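Local coordinates for protein cryptochrome DASH (PDB 2J4D) that repairs cyclobutane pyrimidine dimers in single-stranded DNA, binding FAD and a folate chromophore, and may also act as a photoreceptor, at residues F466-Q469 with Q470-R473; R247-G251 with E252-V256; R313-N316 with N317-W321. All coordinates share one frame; numbering follows the deposited sequence.

Interaction 1 (F466-Q469 with Q470-R473); sequences FWLQ and QLRR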
# COMPACT_ATOMS: atom_id res chain seq x y z
N PHE A 466 15.86 -19.18 -8.00
CA PHE A 466 14.63 -19.56 -7.32
C PHE A 466 13.44 -19.33 -8.25
O PHE A 466 12.54 -20.17 -8.34
CB PHE A 466 14.46 -18.74 -6.03
CG PHE A 466 13.13 -18.95 -5.36
CD1 PHE A 466 12.05 -18.12 -5.65
CD2 PHE A 466 12.94 -20.01 -4.48
CE1 PHE A 466 10.80 -18.34 -5.07
CE2 PHE A 466 11.69 -20.25 -3.90
CZ PHE A 466 10.62 -19.41 -4.19
N TRP A 467 13.44 -18.20 -8.94
CA TRP A 467 12.34 -17.85 -9.84
C TRP A 467 12.42 -18.44 -11.23
O TRP A 467 11.39 -18.68 -11.87
CB TRP A 467 12.19 -16.33 -9.93
CG TRP A 467 11.57 -15.75 -8.70
CD1 TRP A 467 12.19 -15.03 -7.72
CD2 TRP A 467 10.23 -15.96 -8.25
NE1 TRP A 467 11.32 -14.77 -6.69
CE2 TRP A 467 10.10 -15.34 -6.99
CE3 TRP A 467 9.11 -16.61 -8.80
CZ2 TRP A 467 8.91 -15.35 -6.26
CZ3 TRP A 467 7.92 -16.62 -8.07
CH2 TRP A 467 7.83 -16.00 -6.81
N LEU A 468 13.63 -18.68 -11.71
CA LEU A 468 13.84 -19.24 -13.04
C LEU A 468 14.56 -20.57 -12.84
O LEU A 468 15.77 -20.68 -13.08
CB LEU A 468 14.68 -18.26 -13.87
CG LEU A 468 14.13 -16.82 -13.88
CD1 LEU A 468 15.10 -15.89 -14.59
CD2 LEU A 468 12.77 -16.80 -14.56
N GLN A 469 13.81 -21.57 -12.38
CA GLN A 469 14.35 -22.89 -12.08
C GLN A 469 15.30 -23.51 -13.11
O GLN A 469 16.12 -24.34 -12.75
CB GLN A 469 13.21 -23.88 -11.78
CG GLN A 469 11.97 -23.69 -12.64
CD GLN A 469 11.15 -22.49 -12.20
OE1 GLN A 469 10.85 -21.60 -13.01
NE2 GLN A 469 10.78 -22.45 -10.93
N GLN A 470 15.19 -23.11 -14.38
CA GLN A 470 16.08 -23.68 -15.39
C GLN A 470 17.53 -23.19 -15.22
O GLN A 470 18.41 -23.59 -15.98
CB GLN A 470 15.60 -23.34 -16.81
CG GLN A 470 15.70 -21.88 -17.20
CD GLN A 470 14.40 -21.13 -16.98
OE1 GLN A 470 13.82 -21.18 -15.90
NE2 GLN A 470 13.94 -20.42 -18.00
N LEU A 471 17.76 -22.34 -14.22
CA LEU A 471 19.11 -21.82 -13.97
C LEU A 471 19.72 -22.44 -12.72
O LEU A 471 20.91 -22.27 -12.45
CB LEU A 471 19.08 -20.29 -13.78
CG LEU A 471 18.42 -19.42 -14.85
CD1 LEU A 471 18.52 -17.96 -14.42
CD2 LEU A 471 19.10 -19.63 -16.20
N ARG A 472 18.90 -23.16 -11.95
CA ARG A 472 19.35 -23.78 -10.70
C ARG A 472 20.56 -24.69 -10.81
O ARG A 472 21.39 -24.74 -9.89
CB ARG A 472 18.20 -24.57 -10.07
CG ARG A 472 17.19 -23.68 -9.38
CD ARG A 472 15.96 -24.43 -8.92
NE ARG A 472 14.93 -23.49 -8.48
CZ ARG A 472 13.83 -23.82 -7.83
NH1 ARG A 472 13.58 -25.09 -7.53
NH2 ARG A 472 12.96 -22.88 -7.48
N ARG A 473 20.68 -25.41 -11.92
CA ARG A 473 21.79 -26.33 -12.12
C ARG A 473 23.10 -25.64 -12.43
O ARG A 473 24.17 -26.14 -12.10
CB ARG A 473 21.45 -27.30 -13.25
CG ARG A 473 21.39 -26.64 -14.61
CD ARG A 473 20.66 -27.54 -15.59
NE ARG A 473 20.82 -27.11 -16.97
CZ ARG A 473 21.99 -27.08 -17.61
NH1 ARG A 473 23.10 -27.44 -16.98
NH2 ARG A 473 22.04 -26.69 -18.87
O HOH W 1 18.17 -26.18 -13.27

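Interaction 2 (R247-G251 with E252-V256); sequences RFVGG and ESAGV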
# COMPACT_ATOMS: atom_id res chain seq x y z
N ARG A 247 3.00 -15.49 0.06
CA ARG A 247 1.55 -15.42 -0.01
C ARG A 247 1.13 -14.48 1.13
O ARG A 247 1.05 -14.89 2.28
CB ARG A 247 0.97 -16.83 0.18
CG ARG A 247 -0.52 -17.00 -0.08
CD ARG A 247 -1.35 -16.37 0.99
NE ARG A 247 -2.66 -17.01 1.13
CZ ARG A 247 -3.80 -16.35 1.35
NH1 ARG A 247 -3.79 -15.03 1.46
NH2 ARG A 247 -4.94 -17.03 1.48
N PHE A 248 0.92 -13.21 0.81
CA PHE A 248 0.50 -12.22 1.81
C PHE A 248 -0.95 -12.48 2.20
O PHE A 248 -1.77 -12.79 1.34
CB PHE A 248 0.64 -10.80 1.25
CG PHE A 248 2.05 -10.30 1.22
CD1 PHE A 248 2.55 -9.51 2.25
CD2 PHE A 248 2.88 -10.61 0.15
CE1 PHE A 248 3.86 -9.03 2.22
CE2 PHE A 248 4.19 -10.14 0.11
CZ PHE A 248 4.68 -9.35 1.14
N VAL A 249 -1.25 -12.32 3.48
CA VAL A 249 -2.59 -12.56 4.02
C VAL A 249 -3.27 -11.23 4.36
O VAL A 249 -2.80 -10.50 5.22
CB VAL A 249 -2.48 -13.42 5.30
CG1 VAL A 249 -3.86 -13.75 5.87
CG2 VAL A 249 -1.70 -14.70 4.97
N GLY A 250 -4.39 -10.94 3.69
CA GLY A 250 -5.07 -9.68 3.93
C GLY A 250 -5.66 -9.49 5.31
O GLY A 250 -5.93 -10.46 6.04
N GLY A 251 -5.84 -8.23 5.69
CA GLY A 251 -6.45 -7.92 6.97
C GLY A 251 -5.60 -7.32 8.08
O GLY A 251 -4.40 -7.56 8.16
N GLU A 252 -6.25 -6.54 8.93
CA GLU A 252 -5.60 -5.93 10.08
C GLU A 252 -5.02 -6.99 11.01
O GLU A 252 -3.90 -6.84 11.51
CB GLU A 252 -6.62 -5.07 10.84
CG GLU A 252 -6.17 -4.63 12.23
CD GLU A 252 -7.11 -3.59 12.85
OE1 GLU A 252 -8.33 -3.64 12.58
OE2 GLU A 252 -6.63 -2.72 13.60
N SER A 253 -5.76 -8.07 11.25
CA SER A 253 -5.26 -9.12 12.14
C SER A 253 -3.93 -9.66 11.64
O SER A 253 -2.97 -9.75 12.41
CB SER A 253 -6.27 -10.27 12.23
OG SER A 253 -7.49 -9.80 12.78
N ALA A 254 -3.87 -10.01 10.36
CA ALA A 254 -2.64 -10.53 9.78
C ALA A 254 -1.57 -9.44 9.78
O ALA A 254 -0.39 -9.72 9.99
CB ALA A 254 -2.90 -11.03 8.36
N GLY A 255 -1.99 -8.20 9.55
CA GLY A 255 -1.03 -7.11 9.53
C GLY A 255 -0.32 -6.90 10.85
O GLY A 255 0.91 -6.79 10.89
N VAL A 256 -1.07 -6.80 11.95
CA VAL A 256 -0.40 -6.61 13.23
C VAL A 256 0.37 -7.88 13.56
O VAL A 256 1.35 -7.85 14.31
CB VAL A 256 -1.40 -6.25 14.36
CG1 VAL A 256 -2.18 -4.99 13.97
CG2 VAL A 256 -2.32 -7.40 14.64
O HOH W 2 -6.26 -10.73 8.85

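Interaction 3 (R313-N316 with N317-W321); sequences RVAN and NSTYW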
# COMPACT_ATOMS: atom_id res chain seq x y z
N ARG A 313 14.61 -3.92 23.81
CA ARG A 313 15.67 -4.72 23.23
C ARG A 313 16.88 -3.93 22.78
O ARG A 313 17.90 -3.91 23.47
CB ARG A 313 15.11 -5.58 22.09
CG ARG A 313 14.05 -6.57 22.57
CD ARG A 313 13.58 -7.50 21.47
NE ARG A 313 12.66 -8.52 21.97
CZ ARG A 313 12.13 -9.49 21.22
NH1 ARG A 313 12.44 -9.58 19.93
NH2 ARG A 313 11.29 -10.36 21.75
N VAL A 314 16.78 -3.28 21.63
CA VAL A 314 17.91 -2.50 21.15
C VAL A 314 17.53 -1.32 20.28
O VAL A 314 16.53 -1.35 19.55
CB VAL A 314 18.90 -3.41 20.37
CG1 VAL A 314 18.16 -4.30 19.41
CG2 VAL A 314 19.90 -2.56 19.60
N ALA A 315 18.32 -0.27 20.38
CA ALA A 315 18.12 0.93 19.58
C ALA A 315 19.40 1.09 18.77
O ALA A 315 20.49 1.21 19.35
CB ALA A 315 17.90 2.13 20.48
N ASN A 316 19.28 1.08 17.45
CA ASN A 316 20.46 1.24 16.61
C ASN A 316 20.08 1.83 15.26
O ASN A 316 19.00 2.40 15.11
CB ASN A 316 21.20 -0.09 16.41
CG ASN A 316 20.35 -1.14 15.69
OD1 ASN A 316 19.37 -0.82 15.02
ND2 ASN A 316 20.75 -2.40 15.82
N ASN A 317 20.96 1.69 14.28
CA ASN A 317 20.70 2.24 12.95
C ASN A 317 19.59 1.53 12.18
O ASN A 317 18.95 2.14 11.31
CB ASN A 317 21.98 2.24 12.12
CG ASN A 317 22.57 3.62 12.01
OD1 ASN A 317 22.08 4.47 11.26
ND2 ASN A 317 23.62 3.88 12.79
N SER A 318 19.36 0.26 12.49
CA SER A 318 18.32 -0.50 11.82
C SER A 318 16.95 -0.15 12.39
O SER A 318 15.98 -0.02 11.64
CB SER A 318 18.57 -2.00 11.96
OG SER A 318 19.62 -2.41 11.11
N THR A 319 16.87 -0.00 13.71
CA THR A 319 15.58 0.33 14.30
C THR A 319 15.14 1.69 13.80
O THR A 319 13.96 1.93 13.58
CB THR A 319 15.62 0.31 15.86
OG1 THR A 319 16.52 1.31 16.35
CG2 THR A 319 16.06 -1.06 16.35
N TYR A 320 16.10 2.59 13.59
CA TYR A 320 15.79 3.91 13.09
C TYR A 320 15.45 3.88 11.59
O TYR A 320 14.56 4.60 11.13
CB TYR A 320 16.96 4.88 13.30
CG TYR A 320 16.84 6.13 12.45
CD1 TYR A 320 15.90 7.12 12.76
CD2 TYR A 320 17.60 6.29 11.30
CE1 TYR A 320 15.71 8.23 11.93
CE2 TYR A 320 17.42 7.39 10.46
CZ TYR A 320 16.48 8.35 10.78
OH TYR A 320 16.30 9.42 9.94
N TRP A 321 16.16 3.05 10.84
CA TRP A 321 15.95 3.00 9.41
C TRP A 321 14.54 2.64 8.98
O TRP A 321 14.09 3.08 7.93
CB TRP A 321 16.96 2.07 8.73
CG TRP A 321 17.38 2.61 7.39
CD1 TRP A 321 16.99 2.15 6.16
CD2 TRP A 321 18.21 3.74 7.15
NE1 TRP A 321 17.53 2.94 5.18
CE2 TRP A 321 18.29 3.92 5.76
CE3 TRP A 321 18.90 4.64 7.99
CZ2 TRP A 321 19.02 4.96 5.17
CZ3 TRP A 321 19.64 5.67 7.40
CH2 TRP A 321 19.69 5.82 6.01

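Interaction 1 (F466-Q469 with Q470-R473)
Arg472 folds back over Gln469 to reach Phe466 at the end of helix 462-467, and its side chain reads as a worked example of how a long cationic residue closes a helix C-terminus. Arg472 CB starts beside the backbone, 3.4 Å from Gln469 O, the same carbonyl that receives the Arg472 amide N. CG and CD continue past this oxygen and over Gln469 CA, the chain staying extended because chi2 (172°) and chi3 (-170°) are both near trans. Arg472 NE arrives 3.7 Å from Gln469 CB, which lies over one face of the guanidinium; the same NE donates to Ala465 O. At the far end, Arg472 NH2 donates to Phe466 O at 2.9 Å; that oxygen lies close to the guanidinium plane, at its edge. Two nitrogens of one group thus hold two successive carbonyls of the last helical turn, which fixes the rotation of the plane. Phe466 O has a second donor, Arg244 NH1, so two cations share this helix end, where the dipole probably eases their closeness. On the buried side, Leu468 O accepts from Leu471 N at 2.8 Å, and the two leucines lie side by side with Leu468 CB 3.9 Å from Leu471 CD1. A water links Gln469 O to Arg473 N as the 3-10 turn opens into loop. The whole turn belongs to the FAD-binding region, well away from the chain centre: Leu468 and Trp467 pack on helix 374-386, and Phe466 rests against Leu280 and makes a cation-pi contact with Arg244.

Interaction 2 (R247-G251 with E252-V256)
Gly251 O accepts the amide N of Gly255 at 2.9 Å, with an N-H...O angle of 149°, and so closes the first turn of helix 252-265. One residue earlier, a water donates to Gly250 O at 2.8 Å and accepts from Ala254 N at 2.9 Å, giving a first-turn amide a partner at the helix start. Beside these bonds, Ala254 CB meets Val249 CG1 at 3.8 Å, an apolar contact, and lies 3.2 Å from Val249 O. The CG1 branch is anti to the backbone N (chi1 -177°), which turns it alongside the methyl. The stretch illustrates a strand-to-helix junction: strand 245-248, paired in parallel with 4-7, leads through a glycine N-cap into helix 252-265, whose first turn is buried. Gly251 has a positive phi, 110°; a CB here would jam against the preceding carbonyl and crowd Glu252 N, so the turn calls for glycine. Glu252 has an extended chain, and its carboxylate receives the amides of Val52 and Leu53, while Ser253 OG bonds Asp104 of helix 92-111. Val249 O receives a weak bond from Trp291 NE1, and the indole's residue also packs on Ala254.

Interaction 3 (R313-N316 with N317-W321)
Asn316 and Thr319 exchange bonds at the start of helix 317-339, each side chain meeting the other's backbone amide. Asn316 OD1 accepts Thr319 N at 2.9 Å, almost in line with the carbonyl bond (C=O...N 173°), and takes a weaker, more bent bond from Ser318 N at 2.8 Å. In return Asn316 N is held by Thr319 OG1 at 3.0 Å. A chi1 of 63° sets Asn316 CG between its own N and carbonyl carbon, which brings OD1 over the two amides of the first turn. The tight part lies beside this box. Thr319 CG2 comes 3.2 Å from Val314 O, a buried oxygen with no polar partner, and packs 3.6 Å from Asn316 OD1. Asn316 ND2 bonds to Lys270 O, and buried Ser318 OG accepts Lys273 N, close to Tyr272, an FAD-site residue by similarity. Replacing Asn316 with an alanine removes OD1 and ND2, which would probably leave the amides of Ser318 and Thr319 without their side-chain acceptor and let the helix start fray. The outer side is looser. Ala315 is exposed and offers little beyond its CA, 3.6 Å from Thr319 OG1, and the side chain of exposed Asn317 meets Asn316 through CB. Tyr320 N closes the first helical turn on Asn316 O with a long 3.3 Å bond. Two glutamates take up hydroxyls of this turn, Glu310 of helix 299-312 that of Thr319 and Glu202 that of Tyr320. These reciprocal bonds between Asn316 and Thr319 define a capping box, here launching a helix straight after the short link from helix 299-312.

All three contacts are local, and together they compare ways of beginning or ending a helix. Interaction 2 is wholly buried, its centre about 12 Å from that of the chain, and relies on glycine, a small methyl and a bridging water. Interactions 1 and 3 lie farther out, their centres about 30 and 24 Å from the chain centre, and mix exposed with buried residues. There side chains do the polar capping: a guanidinium donates to carbonyls at a C-terminus in 466-473, whereas an amide oxygen accepts from NH groups at an N-terminus in 313-321. The three share no helix and do not touch; the closest, interactions 1 and 2, remain about 8 Å apart between nearest atoms.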